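Local coordinates for MmeI (Methylophilus methylotrophus, PDB 5HR4), which probably methylates adenine bases in DNA, using S-adenosyl-L-methionine as methyl donor, and works as a Type IIL restriction-modification enzyme, at residues L498-F502 with A515-K520. Numbering follows the deposited sequence.
Sequences LLSVF and AAWYPK. With SFG (sinefungin), chain H.
The F502 ring meets P519 and A516 obliquely: CZ lies 3.5 Å from P519 CG, the two side chains crossing at about a right angle. On the same ring, F502 CE2 lies 3.9 Å from A516 CA. L498 O sits in plane at the edge of this ring. With CG anti to its carbonyl carbon (chi1 -74°), F502 sends the ring across to 515-520, while L550 and L553 of helix 544-556 also touch it. Replacing F502 by an alanine would probably open a gap beside P519 and A516, leaving the proline ring without its aromatic partner. The second flat group, the W517 indole, leaves its helix away from 498-502 and meets the adenine of sinefungin with its edge, CZ2 3.6 Å from SFG C6; NE1 is hydrogen-bonded to P362 O. Helix 517-524 leads into strand 532-538 of the central mixed sheet in the Rossmann-like methyltransferase domain, and helix 492-502 packs on its side turned from the sinefungin. There V501 CG1 approaches A516 O and lies 3.6 Å from P519 CB. L498 CD1 reaches A516 CB at 4.0 Å. V501 CG2 touches K520 CG at 4.2 Å; beyond that, K520 NZ is hydrogen-bonded to I464 O.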
ATOM      1  N   LEU A 498      15.572  -7.309  -0.065  1.00 31.04           N
ATOM      2  CA  LEU A 498      15.674  -5.883  -0.366  1.00 33.43           C
ATOM      3  C   LEU A 498      17.114  -5.494  -0.659  1.00 35.94           C
ATOM      4  O   LEU A 498      17.388  -4.794  -1.639  1.00 40.17           O
ATOM      5  CB  LEU A 498      15.111  -5.061   0.793  1.00 30.96           C
ATOM      6  CG  LEU A 498      15.098  -3.535   0.783  1.00 30.25           C
ATOM      7  CD1 LEU A 498      14.362  -2.982  -0.402  1.00 34.53           C
ATOM      8  CD2 LEU A 498      14.426  -3.064   2.055  1.00 34.11           C
ATOM      9  N   LEU A 499      18.054  -6.002   0.138  1.00 39.84           N
ATOM     10  CA  LEU A 499      19.456  -5.621  -0.011  1.00 37.38           C
ATOM     11  C   LEU A 499      20.095  -6.254  -1.246  1.00 37.85           C
ATOM     12  O   LEU A 499      21.005  -5.656  -1.838  1.00 39.56           O
ATOM     13  CB  LEU A 499      20.217  -5.983   1.270  1.00 37.43           C
ATOM     14  CG  LEU A 499      19.784  -5.145   2.478  1.00 35.87           C
ATOM     15  CD1 LEU A 499      20.666  -5.368   3.684  1.00 33.34           C
ATOM     16  CD2 LEU A 499      19.758  -3.667   2.095  1.00 41.46           C
ATOM     17  N   SER A 500      19.635  -7.446  -1.658  1.00 35.48           N
ATOM     18  CA  SER A 500      20.108  -8.028  -2.916  1.00 40.72           C
ATOM     19  C   SER A 500      19.792  -7.115  -4.103  1.00 40.39           C
ATOM     20  O   SER A 500      20.610  -6.957  -5.015  1.00 45.19           O
ATOM     21  CB  SER A 500      19.494  -9.417  -3.135  1.00 29.60           C
ATOM     22  N   VAL A 501      18.617  -6.493  -4.098  1.00 41.19           N
ATOM     23  CA  VAL A 501      18.189  -5.678  -5.234  1.00 42.12           C
ATOM     24  C   VAL A 501      18.940  -4.345  -5.276  1.00 42.05           C
ATOM     25  O   VAL A 501      19.272  -3.845  -6.355  1.00 41.43           O
ATOM     26  CB  VAL A 501      16.664  -5.474  -5.172  1.00 36.27           C
ATOM     27  CG1 VAL A 501      16.230  -4.411  -6.142  1.00 39.46           C
ATOM     28  CG2 VAL A 501      15.958  -6.784  -5.458  1.00 33.14           C
ATOM     29  N   PHE A 502      19.225  -3.753  -4.113  1.00 38.77           N
ATOM     30  CA  PHE A 502      19.900  -2.461  -4.038  1.00 41.46           C
ATOM     31  C   PHE A 502      21.405  -2.557  -3.793  1.00 47.97           C
ATOM     32  O   PHE A 502      22.044  -1.520  -3.591  1.00 47.67           O
ATOM     33  CB  PHE A 502      19.275  -1.592  -2.933  1.00 41.87           C
ATOM     34  CG  PHE A 502      17.925  -1.038  -3.292  1.00 38.03           C
ATOM     35  CD1 PHE A 502      17.817   0.114  -4.036  1.00 39.55           C
ATOM     36  CD2 PHE A 502      16.768  -1.686  -2.897  1.00 36.18           C
ATOM     37  CE1 PHE A 502      16.582   0.611  -4.380  1.00 40.73           C
ATOM     38  CE2 PHE A 502      15.538  -1.199  -3.231  1.00 33.11           C
ATOM     39  CZ  PHE A 502      15.439  -0.048  -3.976  1.00 37.53           C
ATOM     40  N   ALA A 515       9.731  -0.843  -2.546  1.00 30.52           N
ATOM     41  CA  ALA A 515      10.745  -0.194  -3.369  1.00 28.47           C
ATOM     42  C   ALA A 515      11.528  -1.207  -4.189  1.00 30.81           C
ATOM     43  O   ALA A 515      11.860  -0.939  -5.341  1.00 31.42           O
ATOM     44  CB  ALA A 515      11.682   0.633  -2.499  1.00 24.45           C
ATOM     45  N   ALA A 516      11.763  -2.402  -3.635  1.00 37.13           N
ATOM     46  CA  ALA A 516      12.535  -3.441  -4.323  1.00 33.06           C
ATOM     47  C   ALA A 516      12.058  -3.724  -5.753  1.00 31.70           C
ATOM     48  O   ALA A 516      12.876  -4.004  -6.634  1.00 36.24           O
ATOM     49  CB  ALA A 516      12.496  -4.724  -3.506  1.00 31.72           C
ATOM     50  N   TRP A 517      10.752  -3.693  -6.012  1.00 31.11           N
ATOM     51  CA  TRP A 517      10.313  -4.020  -7.372  1.00 36.32           C
ATOM     52  C   TRP A 517      10.725  -2.971  -8.403  1.00 33.59           C
ATOM     53  O   TRP A 517      10.746  -3.282  -9.596  1.00 32.48           O
ATOM     54  CB  TRP A 517       8.793  -4.216  -7.444  1.00 33.63           C
ATOM     55  CG  TRP A 517       8.353  -5.583  -7.032  1.00 31.79           C
ATOM     56  CD1 TRP A 517       7.812  -6.547  -7.825  1.00 30.86           C
ATOM     57  CD2 TRP A 517       8.432  -6.142  -5.720  1.00 31.80           C
ATOM     58  NE1 TRP A 517       7.544  -7.674  -7.085  1.00 27.14           N
ATOM     59  CE2 TRP A 517       7.914  -7.448  -5.789  1.00 28.78           C
ATOM     60  CE3 TRP A 517       8.882  -5.659  -4.490  1.00 32.64           C
ATOM     61  CZ2 TRP A 517       7.832  -8.279  -4.675  1.00 34.92           C
ATOM     62  CZ3 TRP A 517       8.808  -6.487  -3.380  1.00 33.62           C
ATOM     63  CH2 TRP A 517       8.288  -7.784  -3.480  1.00 36.03           C
ATOM     64  N   TYR A 518      11.060  -1.746  -7.977  1.00 31.01           N
ATOM     65  CA  TYR A 518      11.400  -0.705  -8.947  1.00 31.65           C
ATOM     66  C   TYR A 518      12.750  -0.941  -9.616  1.00 36.45           C
ATOM     67  O   TYR A 518      12.821  -0.861 -10.857  1.00 37.42           O
ATOM     68  CB  TYR A 518      11.332   0.671  -8.280  1.00 30.86           C
ATOM     69  CG  TYR A 518       9.930   1.178  -8.049  1.00 32.02           C
ATOM     70  CD1 TYR A 518       9.139   0.657  -7.029  1.00 31.12           C
ATOM     71  CD2 TYR A 518       9.407   2.197  -8.835  1.00 35.76           C
ATOM     72  CE1 TYR A 518       7.870   1.117  -6.807  1.00 31.72           C
ATOM     73  CE2 TYR A 518       8.127   2.674  -8.624  1.00 35.19           C
ATOM     74  CZ  TYR A 518       7.365   2.127  -7.611  1.00 36.93           C
ATOM     75  OH  TYR A 518       6.097   2.595  -7.394  1.00 35.06           O
ATOM     76  N   PRO A 519      13.847  -1.201  -8.896  1.00 35.10           N
ATOM     77  CA  PRO A 519      15.103  -1.511  -9.596  1.00 35.99           C
ATOM     78  C   PRO A 519      15.021  -2.790 -10.401  1.00 36.95           C
ATOM     79  O   PRO A 519      15.642  -2.876 -11.468  1.00 36.25           O
ATOM     80  CB  PRO A 519      16.123  -1.639  -8.455  1.00 39.49           C
ATOM     81  CG  PRO A 519      15.525  -0.894  -7.336  1.00 40.08           C
ATOM     82  CD  PRO A 519      14.057  -1.128  -7.444  1.00 35.01           C
ATOM     83  N   LYS A 520      14.284  -3.794  -9.912  1.00 37.43           N
ATOM     84  CA  LYS A 520      14.045  -5.003 -10.694  1.00 32.93           C
ATOM     85  C   LYS A 520      13.481  -4.649 -12.059  1.00 33.20           C
ATOM     86  O   LYS A 520      14.129  -4.877 -13.086  1.00 37.07           O
ATOM     87  CB  LYS A 520      13.105  -5.946  -9.940  1.00 30.36           C
ATOM     88  CG  LYS A 520      13.829  -6.930  -9.072  1.00 32.31           C
ATOM     89  CD  LYS A 520      14.681  -7.856  -9.920  1.00 30.95           C
ATOM     90  CE  LYS A 520      14.812  -9.235  -9.309  1.00 29.48           C
ATOM     91  NZ  LYS A 520      15.704 -10.113 -10.132  1.00 29.83           N
TER
HETATM   92  N   SFG H1002      -2.674  -7.364  -6.935  1.00 39.36           N
HETATM   93  CA  SFG H1002      -3.097  -8.577  -6.266  1.00 41.66           C
HETATM   94  C   SFG H1002      -4.610  -8.628  -6.351  1.00 44.47           C
HETATM   95  O   SFG H1002      -5.211  -7.691  -6.922  1.00 45.42           O
HETATM   96  OXT SFG H1002      -5.261  -9.588  -5.873  1.00 43.95           O
HETATM   97  CB  SFG H1002      -2.653  -8.558  -4.807  1.00 40.94           C
HETATM   98  CG  SFG H1002      -1.149  -8.332  -4.777  1.00 38.68           C
HETATM   99  CD  SFG H1002      -0.799  -8.052  -3.333  1.00 36.43           C
HETATM  100  NE  SFG H1002      -1.092  -6.652  -3.094  1.00 35.96           N
HETATM  101  C5' SFG H1002       0.673  -8.374  -3.029  1.00 40.93           C
HETATM  102  C4' SFG H1002       1.102  -9.836  -3.394  1.00 40.18           C
HETATM  103  O4' SFG H1002       2.403  -9.895  -3.439  1.00 39.00           O
HETATM  104  C3' SFG H1002       0.725 -10.884  -2.332  1.00 45.25           C
HETATM  105  O3' SFG H1002      -0.194 -11.711  -2.886  1.00 50.67           O
HETATM  106  C2' SFG H1002       2.043 -11.628  -1.968  1.00 42.99           C
HETATM  107  O2' SFG H1002       1.839 -13.101  -1.870  1.00 45.35           O
HETATM  108  C1' SFG H1002       2.827 -11.376  -2.967  1.00 38.60           C
HETATM  109  N9  SFG H1002       4.204 -11.259  -2.604  1.00 33.27           N
HETATM  110  C8  SFG H1002       4.726 -10.718  -1.506  1.00 37.02           C
HETATM  111  N7  SFG H1002       6.057 -10.776  -1.602  1.00 34.95           N
HETATM  112  C5  SFG H1002       6.352 -11.349  -2.769  1.00 38.51           C
HETATM  113  C6  SFG H1002       7.563 -11.653  -3.342  1.00 37.93           C
HETATM  114  N6  SFG H1002       8.924 -11.455  -2.909  1.00 32.91           N
HETATM  115  N1  SFG H1002       7.625 -12.237  -4.533  1.00 36.32           N
HETATM  116  C2  SFG H1002       6.473 -12.531  -5.182  1.00 32.87           C
HETATM  117  N3  SFG H1002       5.275 -12.235  -4.612  1.00 34.79           N
HETATM  118  C4  SFG H1002       5.214 -11.641  -3.399  1.00 35.93           C